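Local coordinates for racemase, putative (Roseobacter denitrificans, PDB 3TCS), which probably acts as a magnesium-dependent hydro-lyase or racemase of the enolase superfamily, carrying d-alanine and magnesium in its barrel, at residues L25-F38 / E376-I388. Numbering follows the deposited sequence.
Sequences LKAIETFTNDAVGF and EWLARSQYQSSEI
Phe38 turns its ring edge onto one face of the Trp377 indole, a T-shaped pair with the six-membered ring centroids 5.1 Å apart and planes at 78°; Val36 CG2 lies over one face of the Phe38 ring. The backbone oxygens of Phe31 and Val36 lie at the indole's edge, and Asn33 crosses its CZ2 corner with the amide plane 69° from the ring. This cluster ends an antiparallel pairing in which the C-terminal strand 382-387 joins strand 25-32 as an outermost strand of the four-stranded sheet, tying the chain's end back to the N-terminal domain of this enolase-superfamily fold. Backbone bonds run in pairs from Ile28-Ser386 to Thr32-Gln382, and Ile388 N adds one to Lys26 O. On the sheet face that carries Phe31, Ser381 OG lies at the edge of the Phe31 ring and donates to Leu378 O; Leu378 CD2 is 3.6 Å from Phe31 CB. CG anti to the backbone N (chi1 176°) lays the Tyr383 side chain beside Phe31, CD1 3.3 Å from Phe31 CE1, the rings oblique. Thr30 OG1 and Ser386 OG, on the other face, bond to His66 of helix 58-73. Asn33 OD1 accepts from Ala35 N, an Asx turn, and from Val36 N, extending it to an Asx motif, while its ND2 and Trp377 NE1 share a water; an alanine here would probably leave both amides without their acceptor. Glu29 OE1 forms a salt bridge with Arg40 NE, and Tyr383 OH donates to the anti lone pair of Glu29 OE2 at 2.6 Å.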
# COMPACT_ATOMS: atom_id res chain seq x y z
N LEU B 25 -15.89 -7.69 -20.35
CA LEU B 25 -15.27 -8.87 -19.76
C LEU B 25 -16.28 -9.86 -19.22
O LEU B 25 -17.20 -9.51 -18.48
CB LEU B 25 -14.28 -8.47 -18.65
CG LEU B 25 -12.95 -7.89 -19.13
CD1 LEU B 25 -11.99 -7.78 -17.96
CD2 LEU B 25 -12.36 -8.77 -20.22
N LYS B 26 -16.08 -11.11 -19.60
CA LYS B 26 -16.93 -12.21 -19.20
C LYS B 26 -16.25 -13.01 -18.10
O LYS B 26 -16.90 -13.48 -17.16
CB LYS B 26 -17.20 -13.10 -20.42
CG LYS B 26 -17.98 -14.37 -20.17
CD LYS B 26 -18.07 -15.16 -21.46
CE LYS B 26 -18.87 -16.45 -21.30
NZ LYS B 26 -18.94 -17.19 -22.59
N ALA B 27 -14.93 -13.14 -18.20
CA ALA B 27 -14.18 -13.90 -17.21
C ALA B 27 -12.74 -13.45 -17.02
O ALA B 27 -12.12 -12.87 -17.92
CB ALA B 27 -14.19 -15.37 -17.60
N ILE B 28 -12.22 -13.73 -15.83
CA ILE B 28 -10.84 -13.42 -15.47
C ILE B 28 -10.33 -14.65 -14.74
O ILE B 28 -10.90 -15.06 -13.72
CB ILE B 28 -10.74 -12.21 -14.53
CG1 ILE B 28 -11.30 -10.97 -15.23
CG2 ILE B 28 -9.27 -11.97 -14.17
CD1 ILE B 28 -11.41 -9.76 -14.33
N GLU B 29 -9.28 -15.26 -15.28
CA GLU B 29 -8.68 -16.46 -14.70
C GLU B 29 -7.22 -16.22 -14.36
O GLU B 29 -6.54 -15.46 -15.05
CB GLU B 29 -8.74 -17.61 -15.69
CG GLU B 29 -10.14 -18.00 -16.12
CD GLU B 29 -10.13 -18.79 -17.41
OE1 GLU B 29 -9.96 -18.17 -18.48
OE2 GLU B 29 -10.26 -20.03 -17.36
N THR B 30 -6.73 -16.87 -13.31
CA THR B 30 -5.32 -16.75 -12.94
C THR B 30 -4.72 -18.14 -12.82
O THR B 30 -5.40 -19.10 -12.44
CB THR B 30 -5.14 -16.00 -11.59
OG1 THR B 30 -5.99 -16.57 -10.60
CG2 THR B 30 -5.47 -14.52 -11.74
N PHE B 31 -3.44 -18.24 -13.17
CA PHE B 31 -2.68 -19.49 -13.13
C PHE B 31 -1.41 -19.04 -12.42
O PHE B 31 -0.62 -18.29 -12.98
CB PHE B 31 -2.38 -19.93 -14.56
CG PHE B 31 -3.60 -20.03 -15.43
CD1 PHE B 31 -4.23 -21.26 -15.63
CD2 PHE B 31 -4.14 -18.89 -16.02
CE1 PHE B 31 -5.38 -21.34 -16.41
CE2 PHE B 31 -5.29 -18.97 -16.80
CZ PHE B 31 -5.91 -20.20 -17.00
N THR B 32 -1.21 -19.51 -11.19
CA THR B 32 -0.07 -19.02 -10.42
C THR B 32 0.64 -20.01 -9.52
O THR B 32 0.15 -21.11 -9.24
CB THR B 32 -0.57 -17.88 -9.51
OG1 THR B 32 0.53 -17.17 -8.93
CG2 THR B 32 -1.41 -18.47 -8.38
N ASN B 33 1.84 -19.62 -9.09
CA ASN B 33 2.58 -20.36 -8.08
C ASN B 33 3.01 -19.23 -7.15
O ASN B 33 2.55 -18.10 -7.32
CB ASN B 33 3.75 -21.22 -8.61
CG ASN B 33 4.83 -20.44 -9.33
OD1 ASN B 33 5.01 -19.24 -9.13
ND2 ASN B 33 5.58 -21.14 -10.17
N ASP B 34 3.86 -19.49 -6.16
CA ASP B 34 4.24 -18.43 -5.24
C ASP B 34 5.08 -17.29 -5.83
O ASP B 34 5.06 -16.18 -5.30
CB ASP B 34 4.98 -19.03 -4.04
CG ASP B 34 4.07 -19.89 -3.17
OD1 ASP B 34 2.91 -20.14 -3.57
OD2 ASP B 34 4.52 -20.30 -2.08
N ALA B 35 5.79 -17.56 -6.92
CA ALA B 35 6.65 -16.55 -7.53
C ALA B 35 6.04 -15.73 -8.66
O ALA B 35 6.32 -14.54 -8.80
CB ALA B 35 7.93 -17.22 -8.02
N VAL B 36 5.20 -16.36 -9.49
CA VAL B 36 4.60 -15.63 -10.60
C VAL B 36 3.23 -16.18 -10.96
O VAL B 36 2.97 -17.38 -10.80
CB VAL B 36 5.52 -15.70 -11.85
CG1 VAL B 36 5.61 -17.13 -12.34
CG2 VAL B 36 4.98 -14.80 -12.96
N GLY B 37 2.36 -15.30 -11.44
CA GLY B 37 1.02 -15.68 -11.82
C GLY B 37 0.57 -14.99 -13.09
O GLY B 37 0.75 -13.78 -13.24
N PHE B 38 -0.01 -15.75 -14.01
CA PHE B 38 -0.48 -15.20 -15.27
C PHE B 38 -1.99 -15.03 -15.25
O PHE B 38 -2.70 -15.74 -14.53
CB PHE B 38 -0.06 -16.11 -16.42
CG PHE B 38 1.42 -16.23 -16.58
CD1 PHE B 38 2.17 -15.15 -17.06
CD2 PHE B 38 2.09 -17.39 -16.21
CE1 PHE B 38 3.56 -15.23 -17.16
CE2 PHE B 38 3.48 -17.48 -16.31
CZ PHE B 38 4.22 -16.39 -16.79
N GLU B 376 3.11 -26.65 -20.02
CA GLU B 376 3.61 -27.47 -18.92
C GLU B 376 3.58 -26.65 -17.62
O GLU B 376 3.18 -27.15 -16.57
CB GLU B 376 5.04 -27.93 -19.22
CG GLU B 376 5.79 -28.60 -18.07
CD GLU B 376 5.13 -29.87 -17.56
OE1 GLU B 376 4.54 -30.61 -18.37
OE2 GLU B 376 5.22 -30.13 -16.34
N TRP B 377 4.00 -25.39 -17.70
CA TRP B 377 4.00 -24.56 -16.51
C TRP B 377 2.56 -24.38 -16.05
O TRP B 377 2.25 -24.51 -14.87
CB TRP B 377 4.62 -23.18 -16.80
CG TRP B 377 4.80 -22.36 -15.56
CD1 TRP B 377 5.93 -22.28 -14.79
CD2 TRP B 377 3.83 -21.52 -14.93
NE1 TRP B 377 5.71 -21.45 -13.72
CE2 TRP B 377 4.43 -20.97 -13.78
CE3 TRP B 377 2.49 -21.19 -15.23
CZ2 TRP B 377 3.74 -20.10 -12.92
CZ3 TRP B 377 1.81 -20.33 -14.37
CH2 TRP B 377 2.44 -19.79 -13.23
N LEU B 378 1.66 -24.08 -16.99
CA LEU B 378 0.25 -23.90 -16.66
C LEU B 378 -0.34 -25.15 -15.99
O LEU B 378 -1.12 -25.04 -15.04
CB LEU B 378 -0.56 -23.56 -17.91
CG LEU B 378 -0.25 -22.18 -18.52
CD1 LEU B 378 -0.99 -22.02 -19.84
CD2 LEU B 378 -0.65 -21.09 -17.55
N ALA B 379 0.04 -26.32 -16.48
CA ALA B 379 -0.47 -27.57 -15.92
C ALA B 379 -0.17 -27.70 -14.43
O ALA B 379 -0.97 -28.25 -13.68
CB ALA B 379 0.12 -28.77 -16.68
N ARG B 380 0.99 -27.18 -14.01
CA ARG B 380 1.38 -27.25 -12.61
C ARG B 380 0.90 -26.10 -11.74
O ARG B 380 1.11 -26.10 -10.53
CB ARG B 380 2.91 -27.32 -12.48
CG ARG B 380 3.57 -28.43 -13.26
CD ARG B 380 5.03 -28.57 -12.86
NE ARG B 380 5.69 -29.59 -13.66
CZ ARG B 380 6.88 -30.13 -13.37
NH1 ARG B 380 7.54 -29.75 -12.29
NH2 ARG B 380 7.39 -31.06 -14.17
N SER B 381 0.25 -25.11 -12.35
CA SER B 381 -0.21 -23.93 -11.62
C SER B 381 -1.48 -24.07 -10.79
O SER B 381 -2.24 -25.03 -10.92
CB SER B 381 -0.42 -22.78 -12.60
OG SER B 381 -1.59 -22.99 -13.36
N GLN B 382 -1.69 -23.08 -9.92
CA GLN B 382 -2.89 -23.03 -9.10
C GLN B 382 -3.86 -22.17 -9.89
O GLN B 382 -3.60 -20.99 -10.18
CB GLN B 382 -2.60 -22.38 -7.75
CG GLN B 382 -3.80 -22.45 -6.82
CD GLN B 382 -3.53 -21.81 -5.48
OE1 GLN B 382 -2.54 -22.13 -4.81
NE2 GLN B 382 -4.41 -20.90 -5.07
N TYR B 383 -5.00 -22.76 -10.23
CA TYR B 383 -6.02 -22.10 -11.02
C TYR B 383 -7.14 -21.48 -10.20
O TYR B 383 -7.57 -22.04 -9.20
CB TYR B 383 -6.62 -23.12 -11.99
CG TYR B 383 -7.76 -22.61 -12.84
CD1 TYR B 383 -7.53 -21.80 -13.95
CD2 TYR B 383 -9.08 -22.98 -12.56
CE1 TYR B 383 -8.58 -21.38 -14.77
CE2 TYR B 383 -10.14 -22.56 -13.37
CZ TYR B 383 -9.88 -21.76 -14.47
OH TYR B 383 -10.92 -21.37 -15.29
N GLN B 384 -7.63 -20.32 -10.64
CA GLN B 384 -8.75 -19.66 -9.98
C GLN B 384 -9.45 -18.81 -11.02
O GLN B 384 -8.81 -18.16 -11.85
CB GLN B 384 -8.30 -18.78 -8.81
CG GLN B 384 -9.49 -18.22 -8.03
CD GLN B 384 -9.10 -17.51 -6.75
OE1 GLN B 384 -7.95 -17.59 -6.30
NE2 GLN B 384 -10.06 -16.82 -6.14
N SER B 385 -10.78 -18.81 -11.02
CA SER B 385 -11.50 -18.02 -12.00
C SER B 385 -12.66 -17.24 -11.40
O SER B 385 -13.21 -17.61 -10.36
CB SER B 385 -12.03 -18.92 -13.12
OG SER B 385 -13.01 -19.80 -12.62
N SER B 386 -13.00 -16.15 -12.07
CA SER B 386 -14.12 -15.30 -11.67
C SER B 386 -14.85 -15.00 -12.97
O SER B 386 -14.23 -14.61 -13.95
CB SER B 386 -13.61 -14.00 -11.05
OG SER B 386 -13.02 -14.22 -9.79
N GLU B 387 -16.16 -15.19 -12.98
CA GLU B 387 -16.93 -14.91 -14.18
C GLU B 387 -18.33 -14.43 -13.86
O GLU B 387 -18.79 -14.53 -12.72
CB GLU B 387 -17.00 -16.17 -15.06
CG GLU B 387 -17.68 -17.35 -14.40
CD GLU B 387 -17.53 -18.62 -15.22
OE1 GLU B 387 -17.91 -18.61 -16.42
OE2 GLU B 387 -17.03 -19.63 -14.68
N ILE B 388 -19.01 -13.87 -14.86
CA ILE B 388 -20.37 -13.38 -14.68
C ILE B 388 -21.37 -14.17 -15.52
O ILE B 388 -20.94 -15.14 -16.19
CB ILE B 388 -20.47 -11.88 -15.04
CG1 ILE B 388 -19.73 -11.59 -16.34
CG2 ILE B 388 -19.90 -11.04 -13.91
CD1 ILE B 388 -20.31 -12.26 -17.57
OXT ILE B 388 -22.57 -13.81 -15.49
O HOH W 1 -4.73 -18.53 -9.37
O HOH W 2 7.97 -21.01 -11.91